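Local atomic coordinates of uncharacterized conserved protein of COG5135 (PDB entry 2I51), a protein that binds flavin mononucleotide at the interface of a two-chain assembly and is related to pyridoxamine 5'-phosphate oxidases, though its own reaction is not established. Residues Leu21-Tyr26 and Tyr80-Arg85; Glu86-Ala91 and Val165-Leu170; Val44-Leu49 and Arg56-Thr61. One frame throughout, in Å; residues are numbered along the deposited sequence. Where two conformers were deposited one is given.

Contact 1. Residues Leu21-Tyr26 and Tyr80-Arg85; sequences LVYARY and YFPNTR. With FMN (flavin mononucleotide), chain P; FMN (flavin mononucleotide), chain C; EDO (1,2-ethanediol), chain D.
Ala24 and Phe81 bring the two backbones closest, their CA atoms 5.6 Å apart, where the 3-10 turn of Val22-Ala24 meets the end of a strand; no direct hydrogen bond joins Leu21-Tyr26 to Tyr80-Arg85. Water supplies the polar link: one molecule lies between Tyr23 O and Tyr80 O, within hydrogen-bonding distance of each, and a second accepts from Tyr80 N beside Tyr26 O. The direct contacts are van der Waals, mostly between carbons. Leu21 CD1 lies 4.1 Å from Pro82 CB and 3.6 Å from Asn83 OD1, because CG stands anti to the carbonyl carbon (chi1 -51°). Pro82, a rigid residue suited to the turn, puts CG at the edge of the Tyr23 ring, 4.2 Å from Tyr23 CE1. Small Ala24 lets the Phe81 ring come near, with Phe81 CE1 3.7 Å from Ala24 O. Tyr26 takes the C7M methyl of one flavin over a ring face; Tyr80 touches the other flavin's methyls. Tyr23 OH bonds to Tyr23 of the second subunit, so the contact borders the dimer interface. Helix 8-17 packs on Phe81 through Ala14 and Leu15, and the turn leads into strand 26-32, which pairs with strand 74-81.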
# COMPACT_ATOMS: atom_id res chain seq x y z
N LEU A 21 -0.68 15.44 11.48
CA LEU A 21 -0.94 15.06 10.07
C LEU A 21 -2.20 14.25 9.97
O LEU A 21 -2.23 13.08 10.42
CB LEU A 21 0.22 14.30 9.51
CG LEU A 21 1.62 14.88 9.68
CD1 LEU A 21 2.65 13.87 9.15
CD2 LEU A 21 1.77 16.25 8.98
N VAL A 22 -3.25 14.80 9.37
CA VAL A 22 -4.51 14.07 9.24
C VAL A 22 -4.30 12.71 8.56
O VAL A 22 -4.90 11.67 8.91
CB VAL A 22 -5.58 14.86 8.44
CG1 VAL A 22 -6.84 13.99 8.17
CG2 VAL A 22 -5.95 16.13 9.19
N TYR A 23 -3.41 12.73 7.57
CA TYR A 23 -3.14 11.59 6.74
C TYR A 23 -2.25 10.49 7.35
O TYR A 23 -1.98 9.46 6.75
CB TYR A 23 -2.55 12.05 5.40
CG TYR A 23 -1.43 13.06 5.48
CD1 TYR A 23 -0.13 12.64 5.57
CD2 TYR A 23 -1.68 14.42 5.39
CE1 TYR A 23 0.89 13.53 5.60
CE2 TYR A 23 -0.67 15.33 5.34
CZ TYR A 23 0.62 14.90 5.46
OH TYR A 23 1.65 15.84 5.44
N ALA A 24 -1.79 10.71 8.56
CA ALA A 24 -1.06 9.66 9.27
C ALA A 24 -2.02 8.54 9.69
O ALA A 24 -1.55 7.50 10.10
CB ALA A 24 -0.36 10.21 10.48
N ARG A 25 -3.33 8.76 9.59
CA ARG A 25 -4.32 7.71 9.83
C ARG A 25 -4.73 7.02 8.53
O ARG A 25 -5.63 6.18 8.55
CB ARG A 25 -5.48 8.23 10.61
CG ARG A 25 -5.00 8.59 12.07
CD ARG A 25 -6.03 9.29 12.86
NE ARG A 25 -7.13 8.37 13.11
CZ ARG A 25 -7.31 7.64 14.21
NH1 ARG A 25 -6.48 7.72 15.24
NH2 ARG A 25 -8.37 6.83 14.28
N TYR A 26 -4.02 7.27 7.44
CA TYR A 26 -4.31 6.60 6.19
C TYR A 26 -3.28 5.49 5.99
O TYR A 26 -2.07 5.68 6.24
CB TYR A 26 -4.21 7.56 5.01
CG TYR A 26 -5.11 8.74 5.04
CD1 TYR A 26 -6.19 8.82 5.88
CD2 TYR A 26 -4.84 9.82 4.22
CE1 TYR A 26 -6.98 9.99 5.90
CE2 TYR A 26 -5.60 10.93 4.22
CZ TYR A 26 -6.66 11.02 5.05
OH TYR A 26 -7.45 12.18 5.06
N TYR A 80 2.67 3.82 6.92
CA TYR A 80 3.82 4.67 7.04
C TYR A 80 3.47 5.96 7.76
O TYR A 80 2.45 6.63 7.43
CB TYR A 80 4.47 4.99 5.65
CG TYR A 80 5.67 5.85 5.75
CD1 TYR A 80 6.81 5.37 6.38
CD2 TYR A 80 5.67 7.18 5.33
CE1 TYR A 80 7.92 6.16 6.58
CE2 TYR A 80 6.80 7.99 5.53
CZ TYR A 80 7.95 7.47 6.14
OH TYR A 80 9.04 8.24 6.36
N PHE A 81 4.29 6.32 8.74
CA PHE A 81 4.10 7.49 9.59
C PHE A 81 5.15 8.51 9.24
O PHE A 81 6.31 8.36 9.56
CB PHE A 81 4.23 7.07 11.06
CG PHE A 81 3.04 6.33 11.57
CD1 PHE A 81 1.97 6.99 12.10
CD2 PHE A 81 2.99 4.94 11.49
CE1 PHE A 81 0.85 6.28 12.61
CE2 PHE A 81 1.89 4.23 11.94
CZ PHE A 81 0.83 4.89 12.53
N PRO A 82 4.75 9.58 8.52
CA PRO A 82 5.75 10.45 7.95
C PRO A 82 6.55 11.33 8.86
O PRO A 82 7.70 11.65 8.55
CB PRO A 82 4.95 11.29 6.92
CG PRO A 82 3.76 10.62 6.69
CD PRO A 82 3.40 9.88 8.01
N ASN A 83 6.01 11.69 10.03
CA ASN A 83 6.73 12.59 10.93
C ASN A 83 7.82 11.84 11.70
O ASN A 83 8.81 12.39 12.10
CB ASN A 83 5.79 13.15 11.98
CG ASN A 83 5.31 14.52 11.68
OD1 ASN A 83 5.67 15.12 10.67
ND2 ASN A 83 4.47 15.05 12.58
N THR A 84 7.58 10.57 11.97
CA THR A 84 8.53 9.76 12.71
C THR A 84 9.30 8.76 11.85
O THR A 84 10.18 8.10 12.37
CB THR A 84 7.81 9.01 13.83
OG1 THR A 84 6.70 8.30 13.29
CG2 THR A 84 7.29 10.02 14.91
N ARG A 85 8.99 8.70 10.55
CA ARG A 85 9.76 7.85 9.60
C ARG A 85 9.77 6.38 10.07
O ARG A 85 10.81 5.73 10.15
CB ARG A 85 11.17 8.40 9.39
CG ARG A 85 11.19 9.82 8.86
CD ARG A 85 12.64 10.31 8.57
NE ARG A 85 13.28 9.53 7.51
CZ ARG A 85 14.49 8.98 7.54
NH1 ARG A 85 15.35 9.10 8.57
NH2 ARG A 85 14.88 8.29 6.48
N1 FMN P . 12.95 -1.22 0.63
C2 FMN P . 13.47 -1.39 -0.64
O2 FMN P . 13.80 -2.52 -1.04
N3 FMN P . 13.57 -0.33 -1.49
C4 FMN P . 13.26 0.96 -1.15
O4 FMN P . 13.25 1.88 -1.98
C4A FMN P . 12.75 1.16 0.13
N5 FMN P . 12.41 2.45 0.53
C5A FMN P . 11.73 2.59 1.74
C6 FMN P . 11.26 3.83 2.12
C7 FMN P . 10.60 4.03 3.34
C7M FMN P . 9.97 5.38 3.65
C8 FMN P . 10.41 2.95 4.19
C8M FMN P . 9.48 3.07 5.41
C9 FMN P . 10.90 1.71 3.83
C9A FMN P . 11.58 1.50 2.61
N10 FMN P . 12.10 0.24 2.26
C10 FMN P . 12.61 0.05 0.98
C1' FMN P . 12.06 -0.94 3.18
C2' FMN P . 10.86 -1.79 2.83
O2' FMN P . 9.61 -1.13 3.21
C3' FMN P . 10.95 -3.19 3.46
O3' FMN P . 11.15 -3.07 4.88
C4' FMN P . 12.15 -3.91 2.87
O4' FMN P . 12.32 -3.70 1.46
C5' FMN P . 11.93 -5.38 3.09
O5' FMN P . 10.78 -5.82 2.41
P FMN P . 10.50 -7.33 2.02
O1P FMN P . 11.41 -7.69 0.87
O2P FMN P . 10.90 -8.09 3.28
O3P FMN P . 9.06 -7.45 1.69
N1 FMN C . -12.12 3.18 0.53
C2 FMN C . -12.78 2.46 1.46
O2 FMN C . -13.46 1.47 1.15
N3 FMN C . -12.68 2.80 2.79
C4 FMN C . -11.94 3.86 3.22
O4 FMN C . -11.73 4.08 4.47
C4A FMN C . -11.24 4.61 2.28
N5 FMN C . -10.50 5.71 2.66
C5A FMN C . -9.66 6.31 1.68
C6 FMN C . -8.82 7.33 2.06
C7 FMN C . -7.98 7.99 1.14
C7M FMN C . -6.90 8.92 1.63
C8 FMN C . -8.07 7.59 -0.19
C8M FMN C . -7.01 8.08 -1.18
C9 FMN C . -8.94 6.57 -0.58
C9A FMN C . -9.77 5.95 0.35
N10 FMN C . -10.64 4.96 -0.01
C10 FMN C . -11.33 4.25 0.92
C1' FMN C . -10.90 4.63 -1.48
C2' FMN C . -10.06 3.39 -1.84
O2' FMN C . -8.65 3.72 -1.85
C3' FMN C . -10.48 2.72 -3.16
O3' FMN C . -10.48 3.72 -4.16
C4' FMN C . -11.91 2.18 -2.98
O4' FMN C . -12.16 1.56 -1.72
C5' FMN C . -12.13 1.12 -4.06
O5' FMN C . -11.17 0.08 -3.87
P FMN C . -11.45 -1.37 -4.41
O1P FMN C . -12.53 -2.03 -3.62
O2P FMN C . -11.89 -1.20 -5.89
O3P FMN C . -10.15 -2.10 -4.41
C1 EDO D . 8.62 14.37 14.80
O1 EDO D . 9.43 13.25 15.18
C2 EDO D . 7.49 14.57 15.80
O2 EDO D . 7.83 13.87 16.99
O HOH W 1 0.22 7.67 6.38
O HOH W 2 0.53 4.51 5.13

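Contact 2. Residues Glu86-Ala91 and Val165-Leu170; sequences EQFRMA and VDHLEL. With FMN (flavin mononucleotide), chain P.
Strands 86-91 and 165-169 run antiparallel, their directions 172° apart, and Phe88 and His167, a non-hydrogen-bonded pair, stack offset with ring centroids 4.0 Å apart. The backbone ladder is made by Gln87 with Leu168 and by Arg89 with Asp166, two bonds each. His167 CB lies against the Phe88 rim; CG, anti to the backbone N (chi1 -179°), carries the ring over Phe88, with His167 CG 3.6 Å from Phe88 CE2. ND1 remains above the same rim, CD2 has Phe88 CZ over its face and Gln87 O at its edge, and CE1 approaches Glu86 OE1. At the tip, His167 NE2 donates to Glu86 OE1 at 2.8 Å, in the ring plane and to the anti lone pair, with the carboxylate nearly coplanar with the ring; Glu86 OE2 is held by Thr84 OG1 and a salt bridge to Arg17.

Gln87 and Arg89 point to the other face, toward the flavin. Gln87 NE2 donates to the ribityl O2' at 3.0 Å, while its OE1 accepts from Thr42 of the second subunit; Arg89 NH1 reaches phosphate O3P at 3.1 Å and its NH2 forms a salt bridge with Glu76. A water joins Arg89, Asp166 and O3', and Asp166 is salt-bridged to Arg177. The strand pair thus divides its chemistry: one face holds an aromatic stack and a His-carboxylate bond, and the other offers an amide and a cation suited to the sugar chain and phosphate of the cofactor.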
# COMPACT_ATOMS: atom_id res chain seq x y z
N GLU A 86 8.57 5.87 10.37
CA GLU A 86 8.41 4.47 10.76
C GLU A 86 7.31 3.78 9.99
O GLU A 86 6.36 4.45 9.56
CB GLU A 86 8.19 4.36 12.27
CG GLU A 86 6.95 4.93 12.75
CD GLU A 86 6.92 5.03 14.29
OE1 GLU A 86 7.12 4.01 14.98
OE2 GLU A 86 6.64 6.14 14.79
N GLN A 87 7.44 2.48 9.79
CA GLN A 87 6.52 1.72 9.03
C GLN A 87 6.06 0.52 9.86
O GLN A 87 6.89 -0.10 10.53
CB GLN A 87 7.19 1.21 7.77
CG GLN A 87 6.41 0.20 6.92
CD GLN A 87 7.17 -0.20 5.69
OE1 GLN A 87 6.86 0.30 4.60
NE2 GLN A 87 8.13 -1.07 5.83
N PHE A 88 4.76 0.24 9.83
CA PHE A 88 4.21 -1.00 10.35
C PHE A 88 3.59 -1.79 9.21
O PHE A 88 2.75 -1.29 8.46
CB PHE A 88 3.15 -0.77 11.41
CG PHE A 88 3.62 -0.07 12.63
CD1 PHE A 88 3.85 1.29 12.64
CD2 PHE A 88 3.85 -0.81 13.80
CE1 PHE A 88 4.28 1.95 13.82
CE2 PHE A 88 4.26 -0.15 14.97
CZ PHE A 88 4.45 1.23 14.97
N ARG A 89 4.00 -3.03 9.08
CA ARG A 89 3.36 -3.98 8.17
C ARG A 89 2.63 -4.97 9.04
O ARG A 89 3.21 -5.45 10.01
CB ARG A 89 4.39 -4.68 7.29
CG ARG A 89 5.05 -3.75 6.33
CD ARG A 89 6.27 -4.40 5.68
NE ARG A 89 5.87 -5.57 4.88
CZ ARG A 89 6.70 -6.36 4.20
NH1 ARG A 89 7.96 -6.15 4.33
NH2 ARG A 89 6.24 -7.38 3.46
N MSE A 90 1.36 -5.20 8.80
CA MSE A 90 0.57 -6.07 9.65
C MSE A 90 -0.25 -7.00 8.79
O MSE A 90 -1.02 -6.57 7.94
CB MSE A 90 -0.35 -5.29 10.57
CG MSE A 90 0.34 -4.33 11.49
SE MSE A 90 -0.99 -3.71 12.73
CE MSE A 90 -0.02 -2.24 13.55
N ALA A 91 -0.08 -8.29 9.03
CA ALA A 91 -0.72 -9.31 8.23
C ALA A 91 -1.63 -10.14 9.09
O ALA A 91 -1.29 -10.45 10.21
CB ALA A 91 0.30 -10.20 7.63
N VAL A 165 3.42 -8.74 12.73
CA VAL A 165 3.66 -7.32 12.61
C VAL A 165 5.17 -7.09 12.44
O VAL A 165 5.97 -7.64 13.21
CB VAL A 165 3.14 -6.56 13.83
CG1 VAL A 165 3.51 -5.06 13.78
CG2 VAL A 165 1.62 -6.76 13.94
N ASP A 166 5.57 -6.31 11.45
CA ASP A 166 6.99 -5.92 11.17
C ASP A 166 7.03 -4.42 11.35
O ASP A 166 6.34 -3.68 10.62
CB ASP A 166 7.26 -6.35 9.73
CG ASP A 166 8.67 -6.14 9.23
OD1 ASP A 166 9.47 -5.47 9.85
OD2 ASP A 166 8.92 -6.63 8.09
N HIS A 167 7.77 -3.94 12.33
CA HIS A 167 7.93 -2.52 12.62
C HIS A 167 9.33 -2.06 12.29
O HIS A 167 10.29 -2.54 12.89
CB HIS A 167 7.65 -2.29 14.10
CG HIS A 167 7.74 -0.87 14.53
ND1 HIS A 167 8.09 -0.52 15.82
CD2 HIS A 167 7.51 0.29 13.86
CE1 HIS A 167 8.07 0.80 15.93
NE2 HIS A 167 7.72 1.32 14.75
N LEU A 168 9.45 -1.12 11.37
CA LEU A 168 10.71 -0.59 10.89
C LEU A 168 10.77 0.88 11.29
O LEU A 168 9.87 1.66 10.95
CB LEU A 168 10.78 -0.72 9.37
CG LEU A 168 12.01 -0.11 8.70
CD1 LEU A 168 13.28 -0.85 9.11
CD2 LEU A 168 11.83 -0.15 7.19
N GLU A 169 11.82 1.23 12.03
CA GLU A 169 12.12 2.61 12.43
C GLU A 169 13.32 3.08 11.61
O GLU A 169 14.42 2.57 11.78
CB GLU A 169 12.46 2.65 13.92
CG GLU A 169 11.26 2.43 14.78
CD GLU A 169 11.56 2.46 16.25
OE1 GLU A 169 12.71 2.21 16.64
OE2 GLU A 169 10.61 2.74 17.02
N LEU A 170 13.12 4.07 10.74
CA LEU A 170 14.24 4.57 9.97
C LEU A 170 15.13 5.46 10.80
O LEU A 170 16.28 5.68 10.39
CB LEU A 170 13.75 5.31 8.74
CG LEU A 170 12.94 4.46 7.76
CD1 LEU A 170 12.48 5.34 6.58
CD2 LEU A 170 13.70 3.25 7.27
N1 FMN P . 12.95 -1.22 0.63
C2 FMN P . 13.47 -1.39 -0.64
O2 FMN P . 13.80 -2.52 -1.04
N3 FMN P . 13.57 -0.33 -1.49
C4 FMN P . 13.26 0.96 -1.15
O4 FMN P . 13.25 1.88 -1.98
C4A FMN P . 12.75 1.16 0.13
N5 FMN P . 12.41 2.45 0.53
C5A FMN P . 11.73 2.59 1.74
C6 FMN P . 11.26 3.83 2.12
C7 FMN P . 10.60 4.03 3.34
C7M FMN P . 9.97 5.38 3.65
C8 FMN P . 10.41 2.95 4.19
C8M FMN P . 9.48 3.07 5.41
C9 FMN P . 10.90 1.71 3.83
C9A FMN P . 11.58 1.50 2.61
N10 FMN P . 12.10 0.24 2.26
C10 FMN P . 12.61 0.05 0.98
C1' FMN P . 12.06 -0.94 3.18
C2' FMN P . 10.86 -1.79 2.83
O2' FMN P . 9.61 -1.13 3.21
C3' FMN P . 10.95 -3.19 3.46
O3' FMN P . 11.15 -3.07 4.88
C4' FMN P . 12.15 -3.91 2.87
O4' FMN P . 12.32 -3.70 1.46
C5' FMN P . 11.93 -5.38 3.09
O5' FMN P . 10.78 -5.82 2.41
P FMN P . 10.50 -7.33 2.02
O1P FMN P . 11.41 -7.69 0.87
O2P FMN P . 10.90 -8.09 3.28
O3P FMN P . 9.06 -7.45 1.69
O HOH W 3 9.54 5.11 16.49
O HOH W 4 7.90 -2.58 8.39
O HOH W 5 9.40 -4.45 6.29

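Contact 3. Residues Val44-Leu49 and Arg56-Thr61; sequences VFRGFL and RFITDT. With FMN (flavin mononucleotide), chain C; EDO (1,2-ethanediol), chain N.
Val44 opens the first segment beside both Phe57 and the flavin: its O lies at the edge of the Phe57 ring, 3.3 Å from CD1, and its N donates to flavin O4, nearly straight (172°). In the Arg46 conformer described, a water accepts from Arg46 NE and Ile58 N and donates to Val44 O and flavin O4, knitting both segments to the cofactor. Phe45 turns its CB from the strand, yet its CA rests 3.8 Å from Phe57 CE1. Arg46 N donates to Arg56 O, and in the same conformer its guanidinium lies with one face over Ile58 CD1, the terminal methyl of a branched apolar side chain. Arg46 O is gripped twice, by Arg56 NE at 2.9 Å and NH2 at 2.8 Å, side-on; the bend at chi3 (-58°) turns the guanidinium back to it. Gly47, whose positive phi would press a CB against the preceding carbonyl, gives its O to Arg56 N at 2.9 Å. Leu49 lays CB against Arg56 CG. Farther on, Ile58 O accepts from flavin N3 and Thr59 OG1 donates to flavin O2 at 2.6 Å, so the pyrimidine edge is read by strand 55-60. That strand pairs with strand 155-169, while Met113 of helix 107-116 packs on Arg46, Arg56 and Ile58, and Leu27 of strand 26-32 on Phe45 and Phe57.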
# COMPACT_ATOMS: atom_id res chain seq x y z
N VAL A 44 -8.88 4.62 5.53
CA VAL A 44 -8.72 5.33 6.80
C VAL A 44 -8.79 4.39 7.98
O VAL A 44 -9.76 3.62 8.10
CB VAL A 44 -9.87 6.36 6.96
CG1 VAL A 44 -9.75 7.12 8.32
CG2 VAL A 44 -9.87 7.35 5.77
N PHE A 45 -7.78 4.40 8.85
CA PHE A 45 -7.83 3.67 10.10
C PHE A 45 -8.85 4.34 11.02
O PHE A 45 -8.79 5.53 11.28
CB PHE A 45 -6.45 3.77 10.74
CG PHE A 45 -6.38 3.29 12.16
CD1 PHE A 45 -6.53 1.93 12.45
CD2 PHE A 45 -6.14 4.17 13.18
CE1 PHE A 45 -6.44 1.51 13.77
CE2 PHE A 45 -6.03 3.74 14.48
CZ PHE A 45 -6.16 2.42 14.76
N ARG A 46 -9.75 3.52 11.54
CA ARG A 46 -10.84 3.99 12.39
C ARG A 46 -10.76 3.45 13.82
O ARG A 46 -11.80 3.18 14.45
CB ARG A 46 -12.17 3.64 11.75
CG ARG A 46 -12.23 4.10 10.29
CD ARG A 46 -13.55 4.55 9.83
NE ARG A 46 -13.53 5.31 8.58
CZ ARG A 46 -13.88 6.60 8.47
NH1 ARG A 46 -14.20 7.30 9.54
NH2 ARG A 46 -13.85 7.22 7.31
N GLY A 47 -9.55 3.26 14.34
CA GLY A 47 -9.35 2.81 15.69
C GLY A 47 -9.35 1.31 15.85
O GLY A 47 -9.64 0.57 14.93
N PHE A 48 -8.98 0.84 17.03
CA PHE A 48 -9.15 -0.54 17.42
C PHE A 48 -10.55 -0.82 17.95
O PHE A 48 -11.16 0.03 18.61
CB PHE A 48 -8.12 -0.88 18.49
CG PHE A 48 -6.69 -0.88 17.94
CD1 PHE A 48 -6.16 -2.02 17.34
CD2 PHE A 48 -5.93 0.28 17.99
CE1 PHE A 48 -4.85 -2.00 16.82
CE2 PHE A 48 -4.65 0.30 17.44
CZ PHE A 48 -4.14 -0.82 16.84
N LEU A 49 -11.00 -2.04 17.73
CA LEU A 49 -12.27 -2.50 18.26
C LEU A 49 -12.04 -2.70 19.73
O LEU A 49 -11.08 -3.33 20.15
CB LEU A 49 -12.67 -3.79 17.58
CG LEU A 49 -13.93 -4.44 18.07
CD1 LEU A 49 -15.14 -3.49 17.84
CD2 LEU A 49 -14.07 -5.77 17.36
N ARG A 56 -10.16 -1.39 12.89
CA ARG A 56 -11.44 -1.09 12.22
C ARG A 56 -11.26 -0.23 11.00
O ARG A 56 -10.54 0.78 11.02
CB ARG A 56 -12.39 -0.33 13.17
CG ARG A 56 -12.71 -1.01 14.42
CD ARG A 56 -13.88 -0.32 15.12
NE ARG A 56 -13.62 1.08 15.41
CZ ARG A 56 -14.51 1.95 15.88
NH1 ARG A 56 -15.76 1.58 16.21
NH2 ARG A 56 -14.16 3.22 16.03
N PHE A 57 -11.99 -0.62 9.93
CA PHE A 57 -12.12 0.17 8.73
C PHE A 57 -13.59 0.03 8.28
O PHE A 57 -14.31 -0.87 8.76
CB PHE A 57 -11.24 -0.41 7.63
CG PHE A 57 -9.82 -0.61 8.06
CD1 PHE A 57 -8.94 0.43 7.96
CD2 PHE A 57 -9.40 -1.80 8.56
CE1 PHE A 57 -7.64 0.27 8.39
CE2 PHE A 57 -8.10 -2.00 8.95
CZ PHE A 57 -7.22 -0.92 8.87
N ILE A 58 -13.98 0.87 7.33
CA ILE A 58 -15.27 0.75 6.67
C ILE A 58 -15.06 0.61 5.18
O ILE A 58 -14.03 1.09 4.64
CB ILE A 58 -16.20 1.94 6.99
CG1 ILE A 58 -15.75 3.23 6.32
CG2 ILE A 58 -16.38 2.06 8.49
CD1 ILE A 58 -16.63 4.49 6.60
N THR A 59 -16.01 -0.03 4.53
CA THR A 59 -15.98 -0.16 3.07
C THR A 59 -17.37 -0.43 2.57
O THR A 59 -18.27 -0.78 3.34
CB THR A 59 -14.95 -1.18 2.59
OG1 THR A 59 -14.58 -0.90 1.23
CG2 THR A 59 -15.45 -2.61 2.75
N ASP A 60 -17.56 -0.26 1.27
CA ASP A 60 -18.84 -0.49 0.61
C ASP A 60 -18.91 -1.92 0.08
O ASP A 60 -17.96 -2.42 -0.52
CB ASP A 60 -18.95 0.53 -0.54
CG ASP A 60 -20.34 0.69 -1.08
OD1 ASP A 60 -20.99 -0.30 -1.46
OD2 ASP A 60 -20.77 1.86 -1.12
N THR A 61 -20.05 -2.61 0.29
CA THR A 61 -20.23 -3.98 -0.22
C THR A 61 -20.11 -4.03 -1.74
O THR A 61 -19.86 -5.11 -2.30
CB THR A 61 -21.61 -4.61 0.12
OG1 THR A 61 -22.63 -3.79 -0.45
CG2 THR A 61 -21.84 -4.71 1.62
N1 FMN C . -12.12 3.18 0.53
C2 FMN C . -12.78 2.46 1.46
O2 FMN C . -13.46 1.47 1.15
N3 FMN C . -12.68 2.80 2.79
C4 FMN C . -11.94 3.86 3.22
O4 FMN C . -11.73 4.08 4.47
C4A FMN C . -11.24 4.61 2.28
N5 FMN C . -10.50 5.71 2.66
C5A FMN C . -9.66 6.31 1.68
C6 FMN C . -8.82 7.33 2.06
C7 FMN C . -7.98 7.99 1.14
C7M FMN C . -6.90 8.92 1.63
C8 FMN C . -8.07 7.59 -0.19
C8M FMN C . -7.01 8.08 -1.18
C9 FMN C . -8.94 6.57 -0.58
C9A FMN C . -9.77 5.95 0.35
N10 FMN C . -10.64 4.96 -0.01
C10 FMN C . -11.33 4.25 0.92
C1' FMN C . -10.90 4.63 -1.48
C2' FMN C . -10.06 3.39 -1.84
O2' FMN C . -8.65 3.72 -1.85
C3' FMN C . -10.48 2.72 -3.16
O3' FMN C . -10.48 3.72 -4.16
C4' FMN C . -11.91 2.18 -2.98
O4' FMN C . -12.16 1.56 -1.72
C5' FMN C . -12.13 1.12 -4.06
O5' FMN C . -11.17 0.08 -3.87
P FMN C . -11.45 -1.37 -4.41
O1P FMN C . -12.53 -2.03 -3.62
O2P FMN C . -11.89 -1.20 -5.89
O3P FMN C . -10.15 -2.10 -4.41
C1 EDO N . -18.03 -7.13 -4.08
O1 EDO N . -16.79 -7.13 -4.80
C2 EDO N . -19.02 -6.32 -4.87
O2 EDO N . -20.34 -6.81 -4.62
O HOH W 6 -12.12 3.14 6.94

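From the N terminus, the chain leaves helix 8-17, enters residues 21-26 and later returns at 80-85, so contact 1 closes a loop of 53 intervening residues. Contact 3 falls within that loop, joining the loop that leaves strand 38-44 to strand 55-60 across only six residues; Arg25 O and Phe45 N probably hydrogen-bond between the two. Contact 2 opens just after contact 1 closes and spans 73 residues to bring strand 155-169 beside strand 86-97. Contacts 1 and 2 touch, with a probable hydrogen bond from Phe81 N to Glu86 O. Contacts 2 and 3 do not, yet all three reach the same sheet. Contacts 1 and 3 meet one flavin, contacts 1 and 2 the other.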